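Local atomic coordinates of adenylate cyclase (Hippeastrum hybrid cultivar, PDB entry 6YP4), a protein that acts mainly as a triphosphatase, although named as a putative adenylyl cyclase, and binds magnesium. Residues 35-40 against 93-98. Residues are numbered along the deposited sequence; the frame is centred on the assembly and turned at random.
Sequences LFFDTA and EVTANP
Phe37 pushes its ring from a strand of the CYTH domain's antiparallel sheet, the one that curls into the triphosphate tunnel fold, against the C-terminal end of helix 88-96, meeting Val94, Thr95 and Pro98. Its CB points toward the helix end, and CG, anti to the carbonyl carbon (chi1 -56°), lies beside the backbone N. Val94 comes over one face, off centre near the rim, with CG1 4.1 Å from Phe37 CE1; of its two methyls, the one anti to the backbone N of Val94 is the branch that reaches the ring. Thr95 sits instead at the ring edge, its OG1 in the ring plane and 3.9 Å from Phe37 CZ. The same hydroxyl is hydrogen-bonded to Gly91 O, one turn back in the helix. Just past the helix end, the side chains of Pro98 and Phe37 cross at about a right angle, with Pro98 CB 4.1 Å from Phe37 CD1. No hydrogen bond spans the two segments; the contact is van der Waals packing. Met101, Ile53 and Cys129 also touch Phe37, and Met101 and Ile53 touch Val94 as well, putting the aromatic in a buried apolar layer between sheet and helices, away from the bound nucleotide. Two residues up the strand, Leu35 makes a smaller, partly exposed contact, crossing Thr95 at about a right angle, with its CD2 methyl 3.5 Å from Thr95 CG2.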
ATOM      1  N   LEU A  35      12.002  -7.950 -12.691  1.00 27.24           N
ATOM      2  CA  LEU A  35      12.376  -8.844 -13.783  1.00 31.03           C
ATOM      3  C   LEU A  35      11.165  -9.180 -14.647  1.00 32.53           C
ATOM      4  O   LEU A  35      10.032  -9.242 -14.160  1.00 24.23           O
ATOM      5  CB  LEU A  35      13.007 -10.131 -13.267  1.00 29.31           C
ATOM      6  CG  LEU A  35      14.445  -9.977 -12.789  1.00 38.34           C
ATOM      7  CD1 LEU A  35      14.520  -9.287 -11.435  1.00 30.67           C
ATOM      8  CD2 LEU A  35      15.094 -11.333 -12.732  1.00 46.90           C
ATOM      9  N   PHE A  36      11.409  -9.419 -15.939  1.00 27.01           N
ATOM     10  CA  PHE A  36      10.336  -9.588 -16.912  1.00 23.79           C
ATOM     11  C   PHE A  36      10.530 -10.855 -17.739  1.00 36.24           C
ATOM     12  O   PHE A  36      11.657 -11.327 -17.945  1.00 36.28           O
ATOM     13  CB  PHE A  36      10.236  -8.368 -17.846  1.00 26.12           C
ATOM     14  CG  PHE A  36       9.965  -7.088 -17.125  1.00 26.41           C
ATOM     15  CD1 PHE A  36      11.018  -6.332 -16.617  1.00 31.75           C
ATOM     16  CD2 PHE A  36       8.665  -6.640 -16.940  1.00 26.19           C
ATOM     17  CE1 PHE A  36      10.786  -5.160 -15.936  1.00 28.14           C
ATOM     18  CE2 PHE A  36       8.425  -5.472 -16.250  1.00 22.96           C
ATOM     19  CZ  PHE A  36       9.486  -4.723 -15.759  1.00 24.27           C
ATOM     20  N   PHE A  37       9.407 -11.391 -18.226  1.00 26.07           N
ATOM     21  CA  PHE A  37       9.354 -12.705 -18.855  1.00 29.43           C
ATOM     22  C   PHE A  37       8.377 -12.686 -20.021  1.00 38.59           C
ATOM     23  O   PHE A  37       7.414 -11.914 -20.023  1.00 44.31           O
ATOM     24  CB  PHE A  37       8.925 -13.783 -17.833  1.00 29.78           C
ATOM     25  CG  PHE A  37       9.785 -13.831 -16.625  1.00 36.64           C
ATOM     26  CD1 PHE A  37      10.846 -14.723 -16.563  1.00 29.00           C
ATOM     27  CD2 PHE A  37       9.552 -12.970 -15.552  1.00 31.70           C
ATOM     28  CE1 PHE A  37      11.653 -14.773 -15.450  1.00 31.82           C
ATOM     29  CE2 PHE A  37      10.355 -13.004 -14.435  1.00 30.57           C
ATOM     30  CZ  PHE A  37      11.414 -13.904 -14.378  1.00 21.97           C
ATOM     31  N   ASP A  38       8.634 -13.545 -21.011  1.00 40.45           N
ATOM     32  CA  ASP A  38       7.817 -13.652 -22.216  1.00 32.84           C
ATOM     33  C   ASP A  38       8.226 -14.939 -22.920  1.00 39.09           C
ATOM     34  O   ASP A  38       9.206 -15.587 -22.540  1.00 39.85           O
ATOM     35  CB  ASP A  38       8.001 -12.435 -23.133  1.00 40.70           C
ATOM     36  CG  ASP A  38       6.837 -12.234 -24.100  1.00 44.35           C
ATOM     37  OD1 ASP A  38       6.063 -13.194 -24.310  1.00 44.96           O
ATOM     38  OD2 ASP A  38       6.703 -11.113 -24.662  1.00 41.81           O
ATOM     39  N   THR A  39       7.457 -15.317 -23.940  1.00 42.79           N
ATOM     40  CA  THR A  39       7.882 -16.403 -24.812  1.00 42.39           C
ATOM     41  C   THR A  39       9.079 -15.964 -25.648  1.00 52.27           C
ATOM     42  O   THR A  39       9.349 -14.770 -25.826  1.00 47.50           O
ATOM     43  CB  THR A  39       6.770 -16.830 -25.764  1.00 49.07           C
ATOM     44  OG1 THR A  39       6.399 -15.713 -26.593  1.00 53.01           O
ATOM     45  CG2 THR A  39       5.563 -17.357 -25.000  1.00 45.38           C
ATOM     46  N   ALA A  40       9.795 -16.955 -26.179  1.00 54.70           N
ATOM     47  CA  ALA A  40      10.904 -16.658 -27.075  1.00 55.48           C
ATOM     48  C   ALA A  40      10.434 -15.841 -28.274  1.00 52.68           C
ATOM     49  O   ALA A  40      11.124 -14.913 -28.710  1.00 54.01           O
ATOM     50  CB  ALA A  40      11.569 -17.958 -27.519  1.00 55.34           C
ATOM     51  N   GLU A  93      12.927 -19.275  -8.161  1.00 32.30           N
ATOM     52  CA  GLU A  93      12.974 -20.506  -8.953  1.00 28.65           C
ATOM     53  C   GLU A  93      12.523 -20.248 -10.384  1.00 32.60           C
ATOM     54  O   GLU A  93      13.067 -20.831 -11.333  1.00 33.90           O
ATOM     55  CB  GLU A  93      12.090 -21.604  -8.342  1.00 32.26           C
ATOM     56  CG  GLU A  93      12.291 -21.925  -6.865  1.00 48.87           C
ATOM     57  CD  GLU A  93      11.444 -23.118  -6.389  1.00 69.30           C
ATOM     58  OE1 GLU A  93      12.017 -24.095  -5.872  1.00 79.64           O
ATOM     59  OE2 GLU A  93      10.203 -23.074  -6.536  1.00 69.56           O
ATOM     60  N   VAL A  94      11.487 -19.422 -10.552  1.00 29.93           N
ATOM     61  CA  VAL A  94      11.062 -19.020 -11.888  1.00 30.17           C
ATOM     62  C   VAL A  94      12.192 -18.305 -12.605  1.00 28.01           C
ATOM     63  O   VAL A  94      12.462 -18.564 -13.783  1.00 32.18           O
ATOM     64  CB  VAL A  94       9.809 -18.135 -11.816  1.00 31.49           C
ATOM     65  CG1 VAL A  94       9.548 -17.512 -13.174  1.00 27.23           C
ATOM     66  CG2 VAL A  94       8.610 -18.961 -11.379  1.00 31.13           C
ATOM     67  N   THR A  95      12.860 -17.386 -11.914  1.00 30.82           N
ATOM     68  CA  THR A  95      13.974 -16.685 -12.534  1.00 29.81           C
ATOM     69  C   THR A  95      15.064 -17.659 -12.966  1.00 34.54           C
ATOM     70  O   THR A  95      15.616 -17.533 -14.065  1.00 34.08           O
ATOM     71  CB  THR A  95      14.525 -15.631 -11.573  1.00 32.10           C
ATOM     72  OG1 THR A  95      13.468 -14.760 -11.161  1.00 29.76           O
ATOM     73  CG2 THR A  95      15.607 -14.801 -12.254  1.00 29.69           C
ATOM     74  N   ALA A  96      15.350 -18.670 -12.142  1.00 28.15           N
ATOM     75  CA  ALA A  96      16.439 -19.597 -12.443  1.00 29.80           C
ATOM     76  C   ALA A  96      16.107 -20.507 -13.624  1.00 38.27           C
ATOM     77  O   ALA A  96      16.986 -20.825 -14.433  1.00 40.78           O
ATOM     78  CB  ALA A  96      16.777 -20.422 -11.206  1.00 29.26           C
ATOM     79  N   ASN A  97      14.857 -20.945 -13.744  1.00 34.29           N
ATOM     80  CA  ASN A  97      14.440 -21.851 -14.821  1.00 36.01           C
ATOM     81  C   ASN A  97      13.091 -21.411 -15.364  1.00 38.12           C
ATOM     82  O   ASN A  97      12.054 -22.000 -15.041  1.00 41.07           O
ATOM     83  CB  ASN A  97      14.350 -23.304 -14.340  1.00 43.51           C
ATOM     84  CG  ASN A  97      15.650 -23.821 -13.766  1.00 57.13           C
ATOM     85  OD1 ASN A  97      16.608 -24.073 -14.495  1.00 65.05           O
ATOM     86  ND2 ASN A  97      15.679 -24.014 -12.453  1.00 60.46           N
ATOM     87  N   PRO A  98      13.061 -20.369 -16.198  1.00 39.73           N
ATOM     88  CA  PRO A  98      11.762 -19.873 -16.675  1.00 39.55           C
ATOM     89  C   PRO A  98      11.027 -20.855 -17.574  1.00 40.78           C
ATOM     90  O   PRO A  98       9.819 -20.685 -17.775  1.00 43.71           O
ATOM     91  CB  PRO A  98      12.117 -18.571 -17.415  1.00 36.00           C
ATOM     92  CG  PRO A  98      13.590 -18.579 -17.573  1.00 41.45           C
ATOM     93  CD  PRO A  98      14.160 -19.437 -16.500  1.00 38.02           C
TER